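Local structure of terminal oxygenase component of carbazole 1,9a-dioxygenase (Sphingomonas, 3GKQ) at residues Asp274-Pro277 with Thr282-Glu285; Leu301-Gly306 with Arg312-Glu317. The protein probably acts as the terminal oxygenase that dihydroxylates carbazole at its angular position, passing electrons from a Rieske [2Fe-2S] cluster to a mononuclear non-heme iron. All blocks are in the same frame, centred on the assembly; numbering follows the deposited sequence.

Contact 1 of 2, residues Asp274-Pro277 with Thr282-Glu285; sequences DPFP and TQFE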
loop_
_atom_site.group_PDB
_atom_site.type_symbol
_atom_site.label_atom_id
_atom_site.label_comp_id
_atom_site.label_asym_id
_atom_site.label_seq_id
_atom_site.Cartn_x
_atom_site.Cartn_y
_atom_site.Cartn_z
ATOM N N ASP A 274 -5.688 24.649 31.340
ATOM C CA ASP A 274 -6.425 25.019 32.537
ATOM C C ASP A 274 -6.853 26.486 32.598
ATOM O O ASP A 274 -6.019 27.390 32.522
ATOM C CB ASP A 274 -5.565 24.670 33.749
ATOM C CG ASP A 274 -6.341 24.684 35.040
ATOM O OD1 ASP A 274 -7.541 24.333 35.019
ATOM O OD2 ASP A 274 -5.739 25.025 36.082
ATOM N N PRO A 275 -8.170 26.740 32.712
ATOM C CA PRO A 275 -9.248 25.745 32.759
ATOM C C PRO A 275 -9.807 25.535 31.354
ATOM O O PRO A 275 -9.664 26.402 30.495
ATOM C CB PRO A 275 -10.264 26.399 33.685
ATOM C CG PRO A 275 -10.175 27.836 33.261
ATOM C CD PRO A 275 -8.671 28.064 33.135
ATOM N N PHE A 276 -10.446 24.395 31.120
ATOM C CA PHE A 276 -11.004 24.106 29.802
ATOM C C PHE A 276 -11.698 22.753 29.844
ATOM O O PHE A 276 -11.242 21.839 30.534
ATOM C CB PHE A 276 -9.875 24.099 28.758
ATOM C CG PHE A 276 -10.361 24.134 27.340
ATOM C CD1 PHE A 276 -10.722 22.960 26.683
ATOM C CD2 PHE A 276 -10.528 25.350 26.682
ATOM C CE1 PHE A 276 -11.241 23.000 25.393
ATOM C CE2 PHE A 276 -11.049 25.400 25.387
ATOM C CZ PHE A 276 -11.409 24.226 24.745
ATOM N N PRO A 277 -12.813 22.597 29.110
ATOM C CA PRO A 277 -13.497 23.563 28.240
ATOM C C PRO A 277 -14.444 24.492 29.007
ATOM O O PRO A 277 -15.311 25.140 28.418
ATOM C CB PRO A 277 -14.251 22.663 27.276
ATOM C CG PRO A 277 -14.699 21.557 28.188
ATOM C CD PRO A 277 -13.453 21.271 29.011
ATOM N N THR A 282 -10.607 21.021 33.808
ATOM C CA THR A 282 -9.218 21.054 33.368
ATOM C C THR A 282 -9.051 19.921 32.366
ATOM O O THR A 282 -9.453 18.787 32.628
ATOM C CB THR A 282 -8.234 20.838 34.538
ATOM O OG1 THR A 282 -8.335 21.930 35.459
ATOM C CG2 THR A 282 -6.800 20.764 34.021
ATOM N N GLN A 283 -8.469 20.225 31.214
ATOM C CA GLN A 283 -8.278 19.204 30.198
ATOM C C GLN A 283 -6.831 18.727 30.106
ATOM O O GLN A 283 -5.894 19.529 30.123
ATOM C CB GLN A 283 -8.742 19.720 28.838
ATOM C CG GLN A 283 -8.747 18.646 27.762
ATOM C CD GLN A 283 -9.513 19.068 26.532
ATOM O OE1 GLN A 283 -10.574 19.680 26.635
ATOM N NE2 GLN A 283 -8.991 18.730 25.356
ATOM N N PHE A 284 -6.672 17.411 30.011
ATOM C CA PHE A 284 -5.364 16.768 29.905
ATOM C C PHE A 284 -5.378 15.927 28.628
ATOM O O PHE A 284 -6.332 15.184 28.387
ATOM C CB PHE A 284 -5.131 15.847 31.107
ATOM C CG PHE A 284 -5.207 16.544 32.440
ATOM C CD1 PHE A 284 -4.081 17.144 32.996
ATOM C CD2 PHE A 284 -6.403 16.574 33.154
ATOM C CE1 PHE A 284 -4.142 17.760 34.248
ATOM C CE2 PHE A 284 -6.473 17.190 34.406
ATOM C CZ PHE A 284 -5.340 17.783 34.954
ATOM N N GLU A 285 -4.332 16.038 27.812
ATOM C CA GLU A 285 -4.269 15.271 26.568
ATOM C C GLU A 285 -2.953 14.523 26.386
ATOM O O GLU A 285 -1.881 15.066 26.649
ATOM C CB GLU A 285 -4.445 16.181 25.350
ATOM C CG GLU A 285 -5.662 17.074 25.364
ATOM C CD GLU A 285 -5.932 17.684 24.001
ATOM O OE1 GLU A 285 -4.962 18.083 23.317
ATOM O OE2 GLU A 285 -7.116 17.764 23.615
#

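Contact 2 of 2, residues Leu301-Gly306 with Arg312-Glu317; sequences LGRRVG and RSFEAE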
loop_
_atom_site.group_PDB
_atom_site.type_symbol
_atom_site.label_atom_id
_atom_site.label_comp_id
_atom_site.label_asym_id
_atom_site.label_seq_id
_atom_site.Cartn_x
_atom_site.Cartn_y
_atom_site.Cartn_z
ATOM N N LEU A 301 -10.798 14.855 31.070
ATOM C CA LEU A 301 -11.356 16.056 31.679
ATOM C C LEU A 301 -11.398 15.815 33.181
ATOM O O LEU A 301 -11.880 14.778 33.643
ATOM C CB LEU A 301 -12.767 16.345 31.158
ATOM C CG LEU A 301 -12.885 16.834 29.710
ATOM C CD1 LEU A 301 -14.318 17.243 29.439
ATOM C CD2 LEU A 301 -11.949 18.017 29.473
ATOM N N GLY A 302 -10.872 16.763 33.941
ATOM C CA GLY A 302 -10.866 16.608 35.380
ATOM C C GLY A 302 -11.595 17.727 36.093
ATOM O O GLY A 302 -11.646 18.860 35.606
ATOM N N ARG A 303 -12.171 17.400 37.244
ATOM C CA ARG A 303 -12.884 18.379 38.056
ATOM C C ARG A 303 -12.677 18.064 39.526
ATOM O O ARG A 303 -12.870 16.927 39.960
ATOM C CB ARG A 303 -14.384 18.373 37.752
ATOM C CG ARG A 303 -15.196 19.214 38.743
ATOM C CD ARG A 303 -16.682 19.211 38.421
ATOM N NE ARG A 303 -16.985 20.050 37.266
ATOM C CZ ARG A 303 -18.161 20.075 36.647
ATOM N NH1 ARG A 303 -19.156 19.301 37.069
ATOM N NH2 ARG A 303 -18.343 20.875 35.603
ATOM N N ARG A 304 -12.271 19.076 40.282
ATOM C CA ARG A 304 -12.053 18.923 41.714
ATOM C C ARG A 304 -13.410 18.619 42.354
ATOM O O ARG A 304 -14.366 19.373 42.175
ATOM C CB ARG A 304 -11.466 20.214 42.288
ATOM C CG ARG A 304 -11.388 20.244 43.798
ATOM C CD ARG A 304 -10.707 21.508 44.306
ATOM N NE ARG A 304 -10.691 21.550 45.766
ATOM C CZ ARG A 304 -10.053 22.471 46.482
ATOM N NH1 ARG A 304 -9.373 23.435 45.873
ATOM N NH2 ARG A 304 -10.093 22.427 47.811
ATOM N N VAL A 305 -13.494 17.510 43.082
ATOM C CA VAL A 305 -14.745 17.108 43.723
ATOM C C VAL A 305 -14.588 16.876 45.230
ATOM O O VAL A 305 -13.544 16.412 45.692
ATOM C CB VAL A 305 -15.301 15.824 43.060
ATOM C CG1 VAL A 305 -16.454 15.268 43.867
ATOM C CG2 VAL A 305 -15.773 16.140 41.651
ATOM N N GLY A 306 -15.635 17.202 45.986
ATOM C CA GLY A 306 -15.595 17.032 47.430
ATOM C C GLY A 306 -16.600 16.038 47.992
ATOM O O GLY A 306 -16.636 15.805 49.201
ATOM N N ARG A 312 -20.641 11.968 40.928
ATOM C CA ARG A 312 -21.604 11.329 40.036
ATOM C C ARG A 312 -22.223 12.386 39.131
ATOM O O ARG A 312 -22.676 12.089 38.024
ATOM C CB ARG A 312 -22.713 10.627 40.829
ATOM C CG ARG A 312 -22.275 9.359 41.548
ATOM C CD ARG A 312 -23.480 8.487 41.902
ATOM N NE ARG A 312 -24.426 9.177 42.776
ATOM C CZ ARG A 312 -24.178 9.499 44.043
ATOM N NH1 ARG A 312 -23.010 9.189 44.590
ATOM N NH2 ARG A 312 -25.094 10.141 44.758
ATOM N N SER A 313 -22.238 13.623 39.617
ATOM C CA SER A 313 -22.790 14.738 38.860
ATOM C C SER A 313 -21.871 15.069 37.684
ATOM O O SER A 313 -22.331 15.253 36.557
ATOM C CB SER A 313 -22.939 15.963 39.767
ATOM O OG SER A 313 -23.487 17.059 39.054
ATOM N N PHE A 314 -20.571 15.143 37.953
ATOM C CA PHE A 314 -19.604 15.442 36.902
ATOM C C PHE A 314 -19.613 14.329 35.859
ATOM O O PHE A 314 -19.649 14.588 34.657
ATOM C CB PHE A 314 -18.200 15.585 37.498
ATOM C CG PHE A 314 -17.110 15.683 36.464
ATOM C CD1 PHE A 314 -17.217 16.579 35.402
ATOM C CD2 PHE A 314 -15.973 14.887 36.555
ATOM C CE1 PHE A 314 -16.210 16.674 34.444
ATOM C CE2 PHE A 314 -14.959 14.977 35.600
ATOM C CZ PHE A 314 -15.079 15.873 34.545
ATOM N N GLU A 315 -19.586 13.090 36.331
ATOM C CA GLU A 315 -19.595 11.931 35.451
ATOM C C GLU A 315 -20.762 12.047 34.472
ATOM O O GLU A 315 -20.612 11.779 33.278
ATOM C CB GLU A 315 -19.723 10.658 36.294
ATOM C CG GLU A 315 -19.514 9.345 35.554
ATOM C CD GLU A 315 -20.612 9.042 34.556
ATOM O OE1 GLU A 315 -21.794 9.307 34.867
ATOM O OE2 GLU A 315 -20.295 8.522 33.465
ATOM N N ALA A 316 -21.921 12.461 34.980
ATOM C CA ALA A 316 -23.112 12.611 34.151
ATOM C C ALA A 316 -22.963 13.766 33.164
ATOM O O ALA A 316 -23.336 13.650 31.996
ATOM C CB ALA A 316 -24.340 12.834 35.033
ATOM N N GLU A 317 -22.421 14.881 33.640
ATOM C CA GLU A 317 -22.225 16.051 32.795
ATOM C C GLU A 317 -21.201 15.748 31.700
ATOM O O GLU A 317 -21.333 16.214 30.565
ATOM C CB GLU A 317 -21.760 17.237 33.647
ATOM C CG GLU A 317 -21.576 18.521 32.865
ATOM C CD GLU A 317 -21.272 19.712 33.754
ATOM O OE1 GLU A 317 -20.299 19.639 34.536
ATOM O OE2 GLU A 317 -22.006 20.723 33.668
#

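Contact 1 of 2, residues Asp274-Pro277 with Thr282-Glu285
D274 and T282 face each other where the chain leaves one strand and enters the next, and they share the direct hydrogen bond of this contact: T282 OG1 donates to D274 OD1 over 2.6 Å. The hydroxyl comes from above the carboxylate, 56° out of its plane, rather than along its edge. T282 can deliver it because OG1 sits beside its own backbone N (chi1 -65°), while CG2 falls within 4.1 Å of D274 CB and adds a small apolar touch.

The second kind of interaction joins an amide to an aromatic rim. Q283 OE1 lies at the edge of the F276 ring and in its plane, 3.3 Å from CD1 and 3.6 Å from CE1 of F276, so the oxygen meets the weakly positive C-H edge rather than the pi cloud. The two side chains run side by side in the same direction, with ring and amide planes 66° apart. The other end of the amide is anchored elsewhere: Q283 NE2 bonds to N331 OD1 and, weakly, to E285 OE2, which fixes the amide's rotation with OE1 toward the ring. P277 CB lies 3.5 Å above one face of the F276 ring, toward its rim, and the ring of F330 also meets F276.

Backbone pairing plays little part here. F276 O approaches Q283 N at 3.3 Å, but the angle is too poor for a hydrogen bond, and Q283 pairs instead with V273. Cis peptide bonds before P275 and P277 shape this departing chain. The contact thus stands at the loop end of a beta-hairpin in the antiparallel sheet of the Bet v 1-like catalytic domain, beside the mononuclear iron site, with F276 about 7 Å (side chain to metal) from the ferrous ion.

Contact 2 of 2, residues Leu301-Gly306 with Arg312-Glu317
R303 reaches from its strand over F314 to E317, making one polar and one aromatic contact with the helix. Its CB sits almost exactly on the normal of the F314 ring, 3.8 Å from the centroid, in a CH-pi contact. A bend at chi3 (-75°) then brings the guanidinium back over the helix, where F314 CD1 lies against one of its faces. At the guanidinium edge E317 OE1 receives NH2 of R303 at 2.5 Å, on the syn side of the carboxylate, and NH1 of R303 more weakly at 2.8 Å; OE1 alone takes both donors, the guanidinium and carboxylate planes standing 70° apart. The F314 rim points to the backbone, with CZ 3.5 Å from L301 O. In the helix-grip (Bet v 1-like) fold, this packs the end of a sheet strand against the long helix that follows it; the axes of 301-304 and 312-317 run nearly antiparallel, at 153°. Further out, R303 NH2 also bonds to T280 OG1. Replacing R303 by alanine is likely to leave the E317 carboxylate without its cationic mate and T280 OG1 without this donor. H164 of the neighbouring strand meets the F314 ring, and W322, further along the same helix, touches both L301 and E317.

Overall arrangement
Both contacts draw one of their segments from the same antiparallel sheet and meet across its neighbouring strands 282-289 and 294-304, where T282 O and G302 N are 2.8 Å apart in a probable hydrogen bond and L301 CD2 packs on P277 CD and Q283 OE1. Both are largely buried, yet they differ in place and chemistry. Contact 1 joins a strand to the loop before it, its centre about 14 Å from that of the chain and near the iron, using neutral amide, hydroxyl and aromatic groups plus one carboxylate. Contact 2, about 21 Å out, centre to centre, joins strand to helix; its R303-E317 salt bridge is partly exposed, while L301, G302 and F314 are buried.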